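Local coordinates for protein acyl-CoA dehydrogenase (Geobacillus kaustophilus, PDB 2PG0) that binds FAD and probably catalyses the alpha-beta dehydrogenation of thioester-bound acyl chains, introducing a double bond next to the carbonyl, at residues R249-M263 / V322-V336. Numbering follows the deposited sequence.
Sequences RLVVAIAAQTAAEVM and VSMAKWWITEMAKRV
Ala253, Ala256 and Ala260 turn their methyls toward helix 322-336, and these small residues let the two axes come within 8.3 Å at a 30° crossing. Ala260 CB meets Ala333 CB at 4.0 Å and the bent end of Met332, while Ala256 CB rests on Thr330 CG2. Val322 CG2 presses on the backbone N of Leu250, and Ile329 CG2, which lies anti to the backbone N, sits against Gln257 N at 3.5 Å.

Gln257 can be followed outward. Its CB touches Ile329 CG2; the chain then bends at chi2 (63°), bringing OE1 over the same isoleucine, 3.6 Å from CG2, with Met332 CE a little farther off. NE2 donates to Glu261 OE2 at 3.0 Å in a nearly straight bond (176°), approaching from above the carboxylate plane, and also binds Ile298 O on helix 285-313. With an alanine here, the flank of Ile329 would probably lose its cover, and Glu261 OE2, also salt-bridged to Arg302, its amide donor.

Where the two segments begin, a water joins Arg249 NH1 to Ser323 OG, while Arg249 NE binds Ala369 O. Lys326 passes Val252 CG1 with its CE, and its NZ is held by Asn372 OD1, Gly370 O and Ser365 O; its side chain lies about 6 Å from that of FAD-binding Thr371. Helices 237-273 and 319-343 run in the same general direction, with helix 285-313 packing on both, consistent with the all-helical C-terminal domain of the acyl-CoA dehydrogenase fold.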
loop_
_atom_site.group_PDB
_atom_site.type_symbol
_atom_site.label_atom_id
_atom_site.label_comp_id
_atom_site.label_asym_id
_atom_site.label_seq_id
_atom_site.Cartn_x
_atom_site.Cartn_y
_atom_site.Cartn_z
ATOM N N ARG A 249 -1.331 15.679 21.043
ATOM C CA ARG A 249 -0.985 14.815 19.917
ATOM C C ARG A 249 0.153 13.846 20.249
ATOM O O ARG A 249 0.148 12.696 19.794
ATOM C CB ARG A 249 -0.695 15.653 18.667
ATOM C CG ARG A 249 -1.980 16.249 18.105
ATOM C CD ARG A 249 -1.779 17.509 17.288
ATOM N NE ARG A 249 -3.088 18.072 16.951
ATOM C CZ ARG A 249 -3.294 19.291 16.449
ATOM N NH1 ARG A 249 -2.275 20.110 16.224
ATOM N NH2 ARG A 249 -4.535 19.690 16.178
ATOM N N LEU A 250 1.107 14.306 21.059
ATOM C CA LEU A 250 2.206 13.453 21.508
ATOM C C LEU A 250 1.692 12.299 22.370
ATOM O O LEU A 250 2.163 11.166 22.243
ATOM C CB LEU A 250 3.276 14.266 22.257
ATOM C CG LEU A 250 4.554 13.526 22.697
ATOM C CD1 LEU A 250 5.203 12.747 21.532
ATOM C CD2 LEU A 250 5.553 14.494 23.327
ATOM N N VAL A 251 0.737 12.596 23.248
ATOM C CA VAL A 251 0.146 11.577 24.121
ATOM C C VAL A 251 -0.562 10.498 23.299
ATOM O O VAL A 251 -0.384 9.302 23.540
ATOM C CB VAL A 251 -0.798 12.231 25.173
ATOM C CG1 VAL A 251 -1.647 11.190 25.881
ATOM C CG2 VAL A 251 0.035 13.034 26.188
ATOM N N VAL A 252 -1.337 10.924 22.304
ATOM C CA VAL A 252 -1.978 9.983 21.384
ATOM C C VAL A 252 -0.952 9.129 20.631
ATOM O O VAL A 252 -1.128 7.918 20.521
ATOM C CB VAL A 252 -2.929 10.710 20.406
ATOM C CG1 VAL A 252 -3.395 9.777 19.287
ATOM C CG2 VAL A 252 -4.123 11.270 21.185
ATOM N N ALA A 253 0.121 9.752 20.146
ATOM C CA ALA A 253 1.184 9.020 19.454
ATOM C C ALA A 253 1.819 7.971 20.367
ATOM O O ALA A 253 2.056 6.839 19.939
ATOM C CB ALA A 253 2.246 9.980 18.922
ATOM N N ILE A 254 2.073 8.351 21.623
ATOM C CA ILE A 254 2.648 7.413 22.608
ATOM C C ILE A 254 1.741 6.192 22.831
ATOM O O ILE A 254 2.222 5.051 22.807
ATOM C CB ILE A 254 2.992 8.112 23.950
ATOM C CG1 ILE A 254 4.153 9.094 23.750
ATOM C CG2 ILE A 254 3.331 7.073 25.040
ATOM C CD1 ILE A 254 4.328 10.124 24.878
ATOM N N ALA A 255 0.441 6.434 23.012
ATOM C CA ALA A 255 -0.534 5.358 23.246
ATOM C C ALA A 255 -0.694 4.439 22.036
ATOM O O ALA A 255 -0.819 3.219 22.175
ATOM C CB ALA A 255 -1.894 5.939 23.664
ATOM N N ALA A 256 -0.696 5.021 20.841
ATOM C CA ALA A 256 -0.792 4.210 19.635
ATOM C C ALA A 256 0.464 3.345 19.418
ATOM O O ALA A 256 0.361 2.188 18.989
ATOM C CB ALA A 256 -1.079 5.087 18.421
ATOM N N GLN A 257 1.636 3.901 19.724
ATOM C CA GLN A 257 2.900 3.176 19.603
ATOM C C GLN A 257 2.877 1.959 20.532
ATOM O O GLN A 257 3.200 0.842 20.122
ATOM C CB GLN A 257 4.092 4.090 19.925
ATOM C CG GLN A 257 5.467 3.410 19.849
ATOM C CD GLN A 257 5.811 2.903 18.463
ATOM O OE1 GLN A 257 5.476 3.529 17.449
ATOM N NE2 GLN A 257 6.474 1.751 18.411
ATOM N N THR A 258 2.479 2.195 21.779
ATOM C CA THR A 258 2.339 1.115 22.764
ATOM C C THR A 258 1.322 0.047 22.337
ATOM O O THR A 258 1.567 -1.154 22.502
ATOM C CB THR A 258 1.961 1.673 24.144
ATOM O OG1 THR A 258 2.916 2.663 24.523
ATOM C CG2 THR A 258 1.970 0.562 25.185
ATOM N N ALA A 259 0.189 0.483 21.793
ATOM C CA ALA A 259 -0.854 -0.437 21.320
ATOM C C ALA A 259 -0.312 -1.358 20.229
ATOM O O ALA A 259 -0.551 -2.566 20.259
ATOM C CB ALA A 259 -2.076 0.336 20.824
ATOM N N ALA A 260 0.437 -0.787 19.283
ATOM C CA ALA A 260 1.086 -1.558 18.213
ATOM C C ALA A 260 2.053 -2.606 18.788
ATOM O O ALA A 260 2.041 -3.772 18.372
ATOM C CB ALA A 260 1.822 -0.624 17.260
ATOM N N GLU A 261 2.883 -2.175 19.735
ATOM C CA GLU A 261 3.846 -3.060 20.421
ATOM C C GLU A 261 3.143 -4.218 21.132
ATOM O O GLU A 261 3.589 -5.374 21.044
ATOM C CB GLU A 261 4.725 -2.249 21.388
ATOM C CG GLU A 261 5.790 -1.407 20.675
ATOM C CD GLU A 261 6.358 -0.254 21.509
ATOM O OE1 GLU A 261 5.898 -0.016 22.645
ATOM O OE2 GLU A 261 7.272 0.434 21.012
ATOM N N VAL A 262 2.048 -3.908 21.819
ATOM C CA VAL A 262 1.213 -4.923 22.487
ATOM C C VAL A 262 0.625 -5.908 21.483
ATOM O O VAL A 262 0.693 -7.125 21.679
ATOM C CB VAL A 262 0.069 -4.277 23.334
ATOM C CG1 VAL A 262 -0.935 -5.336 23.821
ATOM C CG2 VAL A 262 0.650 -3.506 24.523
ATOM N N MET A 263 0.037 -5.378 20.410
ATOM C CA MET A 263 -0.593 -6.223 19.397
ATOM C C MET A 263 0.415 -7.127 18.678
ATOM O O MET A 263 0.109 -8.288 18.365
ATOM C CB MET A 263 -1.407 -5.368 18.410
ATOM C CG MET A 263 -2.741 -4.899 19.000
ATOM S SD MET A 263 -3.830 -3.981 17.852
ATOM C CE MET A 263 -2.901 -2.456 17.694
ATOM N N VAL A 322 5.439 16.312 15.831
ATOM C CA VAL A 322 4.386 15.664 16.611
ATOM C C VAL A 322 3.181 15.309 15.723
ATOM O O VAL A 322 2.531 14.290 15.932
ATOM C CB VAL A 322 3.973 16.496 17.869
ATOM C CG1 VAL A 322 3.108 17.706 17.504
ATOM C CG2 VAL A 322 3.245 15.616 18.857
ATOM N N SER A 323 2.909 16.146 14.721
ATOM C CA SER A 323 1.844 15.875 13.749
ATOM C C SER A 323 2.193 14.666 12.883
ATOM O O SER A 323 1.330 13.820 12.613
ATOM C CB SER A 323 1.572 17.112 12.889
ATOM O OG SER A 323 1.136 18.191 13.708
ATOM N N MET A 324 3.461 14.594 12.470
ATOM C CA MET A 324 4.026 13.414 11.798
ATOM C C MET A 324 3.859 12.155 12.646
ATOM O O MET A 324 3.330 11.134 12.184
ATOM C CB MET A 324 5.521 13.639 11.515
ATOM C CG MET A 324 5.815 14.587 10.350
ATOM S SD MET A 324 7.582 14.883 10.081
ATOM C CE MET A 324 7.489 15.805 8.537
ATOM N N ALA A 325 4.321 12.233 13.892
ATOM C CA ALA A 325 4.233 11.115 14.826
ATOM C C ALA A 325 2.782 10.647 14.994
ATOM O O ALA A 325 2.489 9.458 14.859
ATOM C CB ALA A 325 4.854 11.505 16.177
ATOM N N LYS A 326 1.875 11.594 15.224
ATOM C CA LYS A 326 0.464 11.275 15.448
ATOM C C LYS A 326 -0.180 10.523 14.277
ATOM O O LYS A 326 -0.762 9.466 14.480
ATOM C CB LYS A 326 -0.327 12.541 15.788
ATOM C CG LYS A 326 -1.690 12.289 16.444
ATOM C CD LYS A 326 -2.751 11.984 15.384
ATOM C CE LYS A 326 -4.125 11.855 15.987
ATOM N NZ LYS A 326 -5.140 11.438 14.997
ATOM N N TRP A 327 -0.095 11.061 13.061
ATOM C CA TRP A 327 -0.776 10.408 11.950
ATOM C C TRP A 327 -0.105 9.099 11.549
ATOM O O TRP A 327 -0.782 8.091 11.351
ATOM C CB TRP A 327 -1.012 11.356 10.748
ATOM C CG TRP A 327 0.093 11.425 9.722
ATOM C CD1 TRP A 327 1.041 12.398 9.605
ATOM C CD2 TRP A 327 0.344 10.490 8.658
ATOM N NE1 TRP A 327 1.878 12.124 8.545
ATOM C CE2 TRP A 327 1.473 10.957 7.948
ATOM C CE3 TRP A 327 -0.267 9.299 8.250
ATOM C CZ2 TRP A 327 2.001 10.277 6.847
ATOM C CZ3 TRP A 327 0.256 8.617 7.148
ATOM C CH2 TRP A 327 1.383 9.110 6.463
ATOM N N TRP A 328 1.219 9.103 11.449
ATOM C CA TRP A 328 1.918 7.929 10.938
ATOM C C TRP A 328 1.837 6.739 11.896
ATOM O O TRP A 328 1.597 5.619 11.459
ATOM C CB TRP A 328 3.370 8.243 10.578
ATOM C CG TRP A 328 3.987 7.134 9.789
ATOM C CD1 TRP A 328 3.992 6.996 8.423
ATOM C CD2 TRP A 328 4.670 5.987 10.312
ATOM N NE1 TRP A 328 4.647 5.842 8.069
ATOM C CE2 TRP A 328 5.075 5.203 9.206
ATOM C CE3 TRP A 328 5.001 5.558 11.607
ATOM C CZ2 TRP A 328 5.786 4.008 9.356
ATOM C CZ3 TRP A 328 5.708 4.371 11.758
ATOM C CH2 TRP A 328 6.094 3.609 10.636
ATOM N N ILE A 329 2.018 6.999 13.189
ATOM C CA ILE A 329 1.971 5.930 14.196
ATOM C C ILE A 329 0.553 5.359 14.347
ATOM O O ILE A 329 0.379 4.146 14.482
ATOM C CB ILE A 329 2.585 6.352 15.557
ATOM C CG1 ILE A 329 4.090 6.601 15.400
ATOM C CG2 ILE A 329 2.384 5.252 16.606
ATOM C CD1 ILE A 329 4.763 7.276 16.614
ATOM N N THR A 330 -0.458 6.223 14.319
ATOM C CA THR A 330 -1.837 5.728 14.399
ATOM C C THR A 330 -2.198 4.858 13.186
ATOM O O THR A 330 -2.787 3.787 13.351
ATOM C CB THR A 330 -2.883 6.839 14.665
ATOM O OG1 THR A 330 -2.845 7.831 13.624
ATOM C CG2 THR A 330 -2.661 7.484 16.042
ATOM N N GLU A 331 -1.834 5.296 11.976
ATOM C CA GLU A 331 -2.055 4.467 10.780
ATOM C C GLU A 331 -1.278 3.154 10.858
ATOM O O GLU A 331 -1.800 2.107 10.493
ATOM C CB GLU A 331 -1.711 5.206 9.483
ATOM C CG GLU A 331 -2.643 6.368 9.143
ATOM C CD GLU A 331 -4.133 5.990 9.046
ATOM O OE1 GLU A 331 -4.474 4.822 8.764
ATOM O OE2 GLU A 331 -4.972 6.894 9.238
ATOM N N MET A 332 -0.040 3.224 11.350
ATOM C CA MET A 332 0.810 2.043 11.496
ATOM C C MET A 332 0.183 1.045 12.474
ATOM O O MET A 332 0.175 -0.153 12.225
ATOM C CB MET A 332 2.190 2.455 11.993
ATOM C CG MET A 332 3.267 1.433 11.750
ATOM S SD MET A 332 4.631 1.771 12.870
ATOM C CE MET A 332 3.861 1.174 14.404
ATOM N N ALA A 333 -0.368 1.558 13.572
ATOM C CA ALA A 333 -0.984 0.706 14.580
ATOM C C ALA A 333 -2.259 0.059 14.030
ATOM O O ALA A 333 -2.558 -1.096 14.334
ATOM C CB ALA A 333 -1.253 1.498 15.852
ATOM N N LYS A 334 -2.991 0.798 13.193
ATOM C CA LYS A 334 -4.158 0.245 12.500
ATOM C C LYS A 334 -3.767 -0.918 11.589
ATOM O O LYS A 334 -4.454 -1.935 11.555
ATOM C CB LYS A 334 -4.901 1.343 11.725
ATOM C CG LYS A 334 -5.771 2.230 12.618
ATOM C CD LYS A 334 -6.145 3.560 11.941
ATOM C CE LYS A 334 -7.022 3.374 10.719
ATOM N NZ LYS A 334 -7.176 4.684 9.979
ATOM N N ARG A 335 -2.644 -0.770 10.882
ATOM C CA ARG A 335 -2.154 -1.819 9.993
ATOM C C ARG A 335 -1.708 -3.032 10.794
ATOM O O ARG A 335 -1.983 -4.167 10.424
ATOM C CB ARG A 335 -0.993 -1.314 9.129
ATOM C CG ARG A 335 -1.407 -0.295 8.074
ATOM C CD ARG A 335 -0.320 -0.148 7.005
ATOM N NE ARG A 335 0.953 0.306 7.556
ATOM C CZ ARG A 335 1.244 1.571 7.860
ATOM N NH1 ARG A 335 0.352 2.533 7.670
ATOM N NH2 ARG A 335 2.438 1.881 8.349
ATOM N N VAL A 336 -1.007 -2.782 11.892
ATOM C CA VAL A 336 -0.664 -3.844 12.834
ATOM C C VAL A 336 -1.909 -4.620 13.286
ATOM O O VAL A 336 -1.914 -5.845 13.259
ATOM C CB VAL A 336 0.153 -3.291 14.028
ATOM C CG1 VAL A 336 0.266 -4.339 15.153
ATOM C CG2 VAL A 336 1.541 -2.850 13.543
HETATM O O HOH W 1 0.204 19.688 15.670
#